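Local atomic coordinates of benzoylformate Decarboxylase (Polynucleobacter necessarius, PDB entry 4K9Q), a protein that binds thiamine diphosphate and a magnesium ion and probably catalyses the decarboxylation of benzoylformate, as a member of the thiamine diphosphate enzyme family. Residues K360-K365 and E503-Y508; G492-K497 and L512-T517; T341-D344 and L350-H353. One frame throughout, in Å; residues are numbered along the deposited sequence. Where two conformers were deposited one is given.

Interaction 1. Residues K360-K365 and E503-Y508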
loop_
_atom_site.group_PDB
_atom_site.type_symbol
_atom_site.label_atom_id
_atom_site.label_comp_id
_atom_site.label_asym_id
_atom_site.label_seq_id
_atom_site.Cartn_x
_atom_site.Cartn_y
_atom_site.Cartn_z
ATOM N N LYS A 360 32.419 -22.576 26.837
ATOM C CA LYS A 360 33.221 -23.095 25.733
ATOM C C LYS A 360 34.024 -24.338 26.147
ATOM O O LYS A 360 33.974 -25.376 25.474
ATOM C CB LYS A 360 34.132 -21.989 25.180
ATOM C CG LYS A 360 35.133 -22.443 24.141
ATOM C CD LYS A 360 34.455 -22.966 22.893
ATOM C CE LYS A 360 35.481 -23.566 21.939
ATOM N NZ LYS A 360 34.888 -23.932 20.629
ATOM N N GLU A 361 34.736 -24.246 27.265
ATOM C CA GLU A 361 35.640 -25.324 27.662
ATOM C C GLU A 361 34.909 -26.587 28.111
ATOM O O GLU A 361 35.526 -27.642 28.243
ATOM C CB GLU A 361 36.628 -24.848 28.735
ATOM C CG GLU A 361 35.996 -24.543 30.068
ATOM C CD GLU A 361 36.922 -23.776 31.005
ATOM O OE1 GLU A 361 38.015 -23.339 30.571
ATOM O OE2 GLU A 361 36.546 -23.600 32.181
ATOM N N ASN A 362 33.601 -26.481 28.337
ATOM C CA ASN A 362 32.793 -27.638 28.716
ATOM C C ASN A 362 31.816 -28.079 27.625
ATOM O O ASN A 362 30.974 -28.947 27.862
ATOM C CB ASN A 362 32.026 -27.364 30.013
ATOM C CG ASN A 362 32.937 -27.300 31.227
ATOM O OD1 ASN A 362 33.432 -28.325 31.702
ATOM N ND2 ASN A 362 33.144 -26.096 31.749
ATOM N N SER A 363 31.922 -27.469 26.446
ATOM C CA SER A 363 31.028 -27.796 25.333
ATOM C C SER A 363 31.549 -28.981 24.532
ATOM O O SER A 363 32.756 -29.113 24.321
ATOM C CB SER A 363 30.866 -26.603 24.390
ATOM O OG SER A 363 30.169 -25.532 25.000
ATOM N N PRO A 364 30.634 -29.839 24.061
ATOM C CA PRO A 364 31.066 -30.890 23.140
ATOM C C PRO A 364 31.489 -30.294 21.805
ATOM O O PRO A 364 31.186 -29.129 21.504
ATOM C CB PRO A 364 29.813 -31.762 22.986
ATOM C CG PRO A 364 28.684 -30.891 23.358
ATOM C CD PRO A 364 29.204 -29.938 24.395
ATOM N N LYS A 365 32.181 -31.086 20.995
ATOM C CA LYS A 365 32.646 -30.602 19.702
ATOM C C LYS A 365 31.485 -30.152 18.814
ATOM O O LYS A 365 31.593 -29.149 18.120
ATOM C CB LYS A 365 33.489 -31.662 19.001
ATOM N N GLU A 503 29.550 -23.703 39.838
ATOM C CA GLU A 503 28.132 -24.034 39.747
ATOM C C GLU A 503 27.668 -23.994 38.295
ATOM O O GLU A 503 26.890 -24.844 37.862
ATOM C CB GLU A 503 27.294 -23.087 40.600
ATOM C CG GLU A 503 27.455 -23.330 42.105
ATOM C CD GLU A 503 26.649 -22.370 42.953
ATOM O OE1 GLU A 503 25.820 -21.617 42.398
ATOM O OE2 GLU A 503 26.844 -22.374 44.190
ATOM N N LEU A 504 28.151 -23.002 37.549
ATOM C CA LEU A 504 27.830 -22.924 36.129
ATOM C C LEU A 504 28.298 -24.171 35.394
ATOM O O LEU A 504 27.560 -24.734 34.596
ATOM C CB LEU A 504 28.463 -21.679 35.493
ATOM C CG LEU A 504 28.316 -21.573 33.974
ATOM C CD1 LEU A 504 26.846 -21.515 33.581
ATOM C CD2 LEU A 504 29.057 -20.341 33.502
ATOM N N LYS A 505 29.533 -24.595 35.642
ATOM C CA LYS A 505 30.040 -25.789 34.978
ATOM C C LYS A 505 29.131 -26.982 35.250
ATOM O O LYS A 505 28.749 -27.712 34.333
ATOM C CB LYS A 505 31.472 -26.099 35.420
ATOM C CG LYS A 505 31.987 -27.434 34.907
ATOM C CD LYS A 505 33.373 -27.729 35.431
ATOM C CE LYS A 505 33.803 -29.125 35.015
ATOM N NZ LYS A 505 35.165 -29.452 35.516
ATOM N N THR A 506 28.777 -27.175 36.514
ATOM C CA THR A 506 27.940 -28.308 36.899
ATOM C C THR A 506 26.576 -28.247 36.218
ATOM O O THR A 506 26.080 -29.249 35.700
ATOM C CB THR A 506 27.733 -28.363 38.416
ATOM O OG1 THR A 506 29.010 -28.481 39.056
ATOM C CG2 THR A 506 26.868 -29.558 38.792
ATOM N N ALA A 507 25.963 -27.070 36.237
ATOM C CA ALA A 507 24.638 -26.908 35.639
ATOM C C ALA A 507 24.664 -27.124 34.121
ATOM O O ALA A 507 23.749 -27.730 33.547
ATOM C CB ALA A 507 24.074 -25.541 35.981
ATOM N N TYR A 508 25.716 -26.625 33.481
ATOM C CA TYR A 508 25.842 -26.716 32.037
ATOM C C TYR A 508 26.059 -28.161 31.590
ATOM O O TYR A 508 25.418 -28.632 30.646
ATOM C CB TYR A 508 26.958 -25.790 31.545
ATOM C CG TYR A 508 27.124 -25.751 30.038
ATOM C CD1 TYR A 508 26.038 -25.498 29.194
ATOM C CD2 TYR A 508 28.373 -25.965 29.457
ATOM C CE1 TYR A 508 26.204 -25.456 27.815
ATOM C CE2 TYR A 508 28.544 -25.923 28.088
ATOM C CZ TYR A 508 27.453 -25.676 27.269
ATOM O OH TYR A 508 27.625 -25.633 25.898
#

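Interaction 2. Residues G492-K497 and L512-T517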
loop_
_atom_site.group_PDB
_atom_site.type_symbol
_atom_site.label_atom_id
_atom_site.label_comp_id
_atom_site.label_asym_id
_atom_site.label_seq_id
_atom_site.Cartn_x
_atom_site.Cartn_y
_atom_site.Cartn_z
ATOM N N GLY A 492 7.732 -25.124 32.296
ATOM C CA GLY A 492 8.100 -26.518 32.521
ATOM C C GLY A 492 9.549 -26.891 32.233
ATOM O O GLY A 492 9.897 -28.078 32.223
ATOM N N ALA A 493 10.403 -25.895 32.011
ATOM C CA ALA A 493 11.817 -26.165 31.760
ATOM C C ALA A 493 12.579 -26.457 33.049
ATOM O O ALA A 493 12.193 -25.993 34.126
ATOM C CB ALA A 493 12.467 -24.989 31.025
ATOM N N LYS A 494 13.651 -27.240 32.941
ATOM C CA LYS A 494 14.628 -27.336 34.020
ATOM C C LYS A 494 15.184 -25.930 34.164
ATOM O O LYS A 494 15.582 -25.315 33.173
ATOM C CB LYS A 494 15.747 -28.312 33.658
ATOM C CG LYS A 494 15.321 -29.753 33.611
ATOM C CD LYS A 494 14.795 -30.216 34.958
ATOM C CE LYS A 494 14.552 -31.720 34.959
ATOM N NZ LYS A 494 15.816 -32.465 34.670
ATOM N N SER A 495 15.192 -25.396 35.376
ATOM C CA SER A 495 15.522 -23.992 35.575
ATOM C C SER A 495 16.243 -23.769 36.904
ATOM O O SER A 495 15.782 -24.235 37.949
ATOM C CB SER A 495 14.226 -23.175 35.544
ATOM O OG SER A 495 14.472 -21.784 35.508
ATOM N N LEU A 496 17.354 -23.050 36.874
ATOM C CA LEU A 496 18.049 -22.713 38.109
ATOM C C LEU A 496 18.975 -21.535 37.901
ATOM O O LEU A 496 19.333 -21.191 36.767
ATOM C CB LEU A 496 18.843 -23.907 38.639
ATOM C CG LEU A 496 20.211 -24.128 37.997
ATOM C CD1 LEU A 496 21.084 -25.037 38.871
ATOM C CD2 LEU A 496 20.018 -24.708 36.622
ATOM N N LYS A 497 19.354 -20.917 39.011
ATOM C CA LYS A 497 20.299 -19.815 39.016
ATOM C C LYS A 497 21.629 -20.285 39.597
ATOM O O LYS A 497 21.654 -20.991 40.614
ATOM C CB LYS A 497 19.731 -18.677 39.858
ATOM C CG LYS A 497 20.583 -17.420 39.894
ATOM C CD LYS A 497 19.782 -16.278 40.528
ATOM C CE LYS A 497 20.605 -15.020 40.677
ATOM N NZ LYS A 497 19.880 -13.972 41.454
ATOM N N LEU A 512 23.585 -30.409 29.298
ATOM C CA LEU A 512 24.067 -31.132 28.123
ATOM C C LEU A 512 23.679 -32.611 28.143
ATOM O O LEU A 512 23.499 -33.219 27.093
ATOM C CB LEU A 512 25.583 -30.979 27.972
ATOM C CG LEU A 512 26.052 -29.606 27.468
ATOM C CD1 LEU A 512 27.538 -29.432 27.762
ATOM C CD2 LEU A 512 25.763 -29.432 25.983
ATOM N N SER A 513 23.543 -33.184 29.339
ATOM C CA SER A 513 23.172 -34.592 29.473
ATOM C C SER A 513 21.659 -34.811 29.495
ATOM O O SER A 513 21.185 -35.951 29.447
ATOM C CB SER A 513 23.777 -35.171 30.751
ATOM O OG SER A 513 23.022 -34.769 31.883
ATOM N N PHE A 514 20.904 -33.721 29.594
ATOM C CA PHE A 514 19.445 -33.790 29.687
ATOM C C PHE A 514 18.817 -33.428 28.343
ATOM O O PHE A 514 18.916 -32.282 27.892
ATOM C CB PHE A 514 18.950 -32.837 30.790
ATOM C CG PHE A 514 17.447 -32.726 30.879
ATOM C CD1 PHE A 514 16.686 -33.755 31.417
ATOM C CD2 PHE A 514 16.797 -31.586 30.444
ATOM C CE1 PHE A 514 15.309 -33.654 31.493
ATOM C CE2 PHE A 514 15.418 -31.479 30.527
ATOM C CZ PHE A 514 14.674 -32.517 31.048
ATOM N N LYS A 515 18.182 -34.409 27.702
ATOM C CA LYS A 515 17.560 -34.205 26.400
ATOM C C LYS A 515 16.207 -33.517 26.582
ATOM O O LYS A 515 15.152 -34.164 26.647
ATOM C CB LYS A 515 17.405 -35.535 25.660
ATOM C CG LYS A 515 17.450 -35.421 24.148
ATOM C CD LYS A 515 16.238 -34.691 23.564
ATOM C CE LYS A 515 15.030 -35.615 23.421
ATOM N NZ LYS A 515 14.022 -35.083 22.445
ATOM N N GLY A 516 16.247 -32.195 26.680
ATOM C CA GLY A 516 15.059 -31.413 26.958
ATOM C C GLY A 516 15.511 -29.975 27.080
ATOM O O GLY A 516 16.664 -29.672 26.802
ATOM N N THR A 517 14.607 -29.105 27.508
ATOM C CA THR A 517 14.880 -27.672 27.542
ATOM C C THR A 517 15.235 -27.227 28.955
ATOM O O THR A 517 14.508 -27.526 29.906
ATOM C CB THR A 517 13.662 -26.894 27.009
ATOM O OG1 THR A 517 13.463 -27.239 25.635
ATOM C CG2 THR A 517 13.868 -25.378 27.121
#

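Interaction 3. Residues T341-D344 and L350-H353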
loop_
_atom_site.group_PDB
_atom_site.type_symbol
_atom_site.label_atom_id
_atom_site.label_comp_id
_atom_site.label_asym_id
_atom_site.label_seq_id
_atom_site.Cartn_x
_atom_site.Cartn_y
_atom_site.Cartn_z
ATOM N N THR A 341 41.656 -14.333 24.751
ATOM C CA THR A 341 42.141 -13.838 26.040
ATOM C C THR A 341 41.535 -14.638 27.189
ATOM O O THR A 341 40.574 -15.383 26.992
ATOM C CB THR A 341 41.810 -12.345 26.240
ATOM O OG1 THR A 341 40.388 -12.164 26.268
ATOM C CG2 THR A 341 42.419 -11.502 25.122
ATOM N N LYS A 342 42.114 -14.494 28.381
ATOM C CA LYS A 342 41.663 -15.225 29.560
ATOM C C LYS A 342 41.216 -14.228 30.625
ATOM O O LYS A 342 42.026 -13.466 31.159
ATOM C CB LYS A 342 42.788 -16.121 30.103
ATOM C CG LYS A 342 43.277 -17.201 29.133
ATOM C CD LYS A 342 42.349 -18.400 29.111
ATOM C CE LYS A 342 42.856 -19.473 28.149
ATOM N NZ LYS A 342 42.024 -20.713 28.192
ATOM N N GLU A 343 39.919 -14.224 30.917
ATOM C CA GLU A 343 39.341 -13.280 31.864
ATOM C C GLU A 343 39.695 -13.688 33.297
ATOM O O GLU A 343 39.989 -14.851 33.567
ATOM C CB GLU A 343 37.814 -13.231 31.670
ATOM C CG GLU A 343 37.048 -12.280 32.588
ATOM C CD GLU A 343 37.473 -10.828 32.437
ATOM O OE1 GLU A 343 38.417 -10.406 33.143
ATOM O OE2 GLU A 343 36.850 -10.101 31.625
ATOM N N ASP A 344 39.672 -12.712 34.201
ATOM C CA ASP A 344 39.887 -12.943 35.627
ATOM C C ASP A 344 38.684 -13.663 36.242
ATOM O O ASP A 344 37.632 -13.058 36.456
ATOM C CB ASP A 344 40.117 -11.597 36.324
ATOM C CG ASP A 344 40.515 -11.744 37.780
ATOM O OD1 ASP A 344 40.387 -12.855 38.340
ATOM O OD2 ASP A 344 40.935 -10.729 38.368
ATOM N N LEU A 350 30.357 -11.931 38.573
ATOM C CA LEU A 350 30.913 -12.688 37.459
ATOM C C LEU A 350 31.012 -11.850 36.185
ATOM O O LEU A 350 30.104 -11.095 35.854
ATOM C CB LEU A 350 30.057 -13.925 37.190
ATOM C CG LEU A 350 30.015 -14.971 38.306
ATOM C CD1 LEU A 350 29.058 -16.089 37.943
ATOM C CD2 LEU A 350 31.413 -15.504 38.541
ATOM N N ARG A 351 32.130 -11.992 35.482
ATOM C CA ARG A 351 32.344 -11.286 34.227
ATOM C C ARG A 351 31.944 -12.164 33.050
ATOM O O ARG A 351 32.291 -13.342 32.996
ATOM C CB ARG A 351 33.805 -10.869 34.113
ATOM C CG ARG A 351 34.209 -9.887 35.204
ATOM C CD ARG A 351 35.655 -9.514 35.084
ATOM N NE ARG A 351 36.068 -8.623 36.161
ATOM C CZ ARG A 351 37.307 -8.162 36.298
ATOM N NH1 ARG A 351 38.240 -8.519 35.428
ATOM N NH2 ARG A 351 37.609 -7.351 37.303
ATOM N N PRO A 352 31.208 -11.588 32.087
ATOM C CA PRO A 352 30.682 -12.403 30.986
ATOM C C PRO A 352 31.738 -13.143 30.142
ATOM O O PRO A 352 31.436 -14.247 29.686
ATOM C CB PRO A 352 29.889 -11.392 30.144
ATOM C CG PRO A 352 30.426 -10.050 30.523
ATOM C CD PRO A 352 30.820 -10.172 31.974
ATOM N N HIS A 353 32.928 -12.577 29.937
ATOM C CA HIS A 353 33.952 -13.300 29.176
ATOM C C HIS A 353 34.312 -14.599 29.916
ATOM O O HIS A 353 34.525 -15.636 29.292
ATOM C CB HIS A 353 35.198 -12.436 28.948
ATOM C CG HIS A 353 36.111 -12.945 27.870
ATOM N ND1 HIS A 353 36.890 -14.074 28.018
ATOM C CD2 HIS A 353 36.391 -12.456 26.637
ATOM C CE1 HIS A 353 37.604 -14.262 26.921
ATOM N NE2 HIS A 353 37.320 -13.293 26.069
HETATM O O HOH W 1 34.084 -9.959 30.684
HETATM O O HOH W 2 34.627 -13.352 36.808
#

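Interaction 1. Residues K360-K365 and E503-Y508
At the C-terminal end of helix 352-361, segment 360-365 meets helix 501-513, and Y508 reaches from that second helix to S363. The phenol OH of Y508 donates a hydrogen bond to OG of S363 over 2.7 Å. The serine oxygen comes at the rim of the ring, near its plane, and lies 3.5 Å from CE2 of Y508. That oxygen serves two partners, since it is also bonded to the carbonyl O of L359 in the last part of helix 352-361. The tyrosine is thereby tied, through one hydroxyl, to the end of the neighbouring helix. With CG of Y508 anti to the backbone N (chi1 -177°), the ring points from helix 501-513 to S363, and its CD2 lies 4.0 Å from CB of N362, which is likewise at the ring edge.

Both helices belong to the C-terminal alpha/beta domain with its parallel six-stranded sheet, and they lie next to each other; L504, one turn before Y508, packs on V355, V358 and L359 of helix 352-361 as well as on I520 and V522 of strand 517-523.

N362 also meets K505. The lysine chain, extended beyond CG, crosses the asparagine side chain at about a right angle, and its methylenes rest against the amide: CE of K505 is 3.4 Å from OD1 of N362, while CG of K505 is 3.6 Å from ND2 of N362. The amide nitrogen is hydrogen-bonded to the carbonyl O of V358 in helix 352-361, which limits rotation of the amide. NZ of K505 stays 6.9 Å from OE2 of E361, a carboxylate already engaged in a salt bridge with R345.

Interaction 2. Residues G492-K497 and L512-T517
F514 and K494 meet where the chain leaves helix 501-513 on its way to strand 517-523, the second strand of a beta-alpha-beta crossover that starts with strand 494-497. F514 is the first residue of 512-517 to touch the other segment, and offers one face of its ring to the lysine. The K494 chain, bent at chi2 (-60°) and again at chi4, folds over that face. Its NZ is 3.7 Å from the centroid of the F514 ring in a cation-pi contact, displaced toward the rim and nearest CE1 at 3.4 Å. Farther back on the same chain, CG of K494 makes a CH-pi contact, 4.0 Å from the centroid and closest to CE2.

Beyond G516 the chain reaches T517, whose carbonyl O accepts a hydrogen bond from N of K494 at 3.2 Å, somewhat bent at 141°. The same oxygen lies 3.4 Å from CB of A493, while CG2 of T517 approaches that methyl more loosely. OG1 of T517 has its partner in the carbonyl O of T447. K494 also pairs through its backbone with V519, extending the parallel pairing of the two strands.

K494 thus links the first strand to the chain after the helix in two ways, its backbone N at the start of the strand pairing and its ammonium group over an aromatic face, which would stabilise the positive charge by electrostatic attraction.

Interaction 3. Residues T341-D344 and L350-H353
OE1 of E343 is gripped by two N-H donors, the backbone N of D344 and the guanidinium of R351. The D344 N bond, 2.8 Å to OE1 of E343, uses the anti lone pair of the carboxylate and closes a local ring with the next residue. NH1 of R351, 3.0 Å from the same oxygen, forms a salt bridge and reaches it from above the carboxylate plane, 49° out of it. On the arginine side the oxygen lies almost in the guanidinium plane, at the edge of the group. The carboxylate and guanidinium planes are 87° apart, as suits a bridge through one oxygen rather than a two-pronged one. The E343 chain turns at chi2 (60°) and brings its carboxyl carbon CD to 3.5 Å from CD of R351, whose extended chain it crosses at about a right angle.

The other carboxylate oxygen is held through water: OE2 of E343 accepts from a water that in turn accepts from N of H353, in the first turn of helix 352-361. A second water bridges the carbonyl O of D344 and N of R351, the N-cap residue of that helix. The loop before the helix is therefore bound to its opening turn by both direct and water-mediated bonds.

Nearer the backbone, CB of E343 packs 3.9 Å from CB of H353. The imidazole is fixed at both nitrogens, ND1 by E357 and NE2 by D382. Its CE1 comes within 3.2 Å of the carbonyl O of T341, a buried oxygen with no hydrogen-bonding partner in the model. With two N-H groups on OE1 and a water on OE2, the E343 carboxylate is probably favoured in its ionised form.

Along the chain interaction 3 is complete before the first segment of interaction 1 begins, whereas the segments of interactions 1 and 2 alternate. Interaction 3 lies at the start of helix 352-361 and interaction 1 at its other end, their centres 15 Å apart. Helix 501-513 then links interaction 1 to interaction 2, with centres 13 Å apart; the two touch where CD1 of L512 lies 3.5 Å from O of N362. Interactions 2 and 3 are farthest apart, at 25 Å between centres. Together they follow two neighbouring helices from the loop entering the first to the edge strand 494-497 of the C-terminal sheet, in the domain that carries this chain's magnesium ligands and thiamine diphosphate-binding residues.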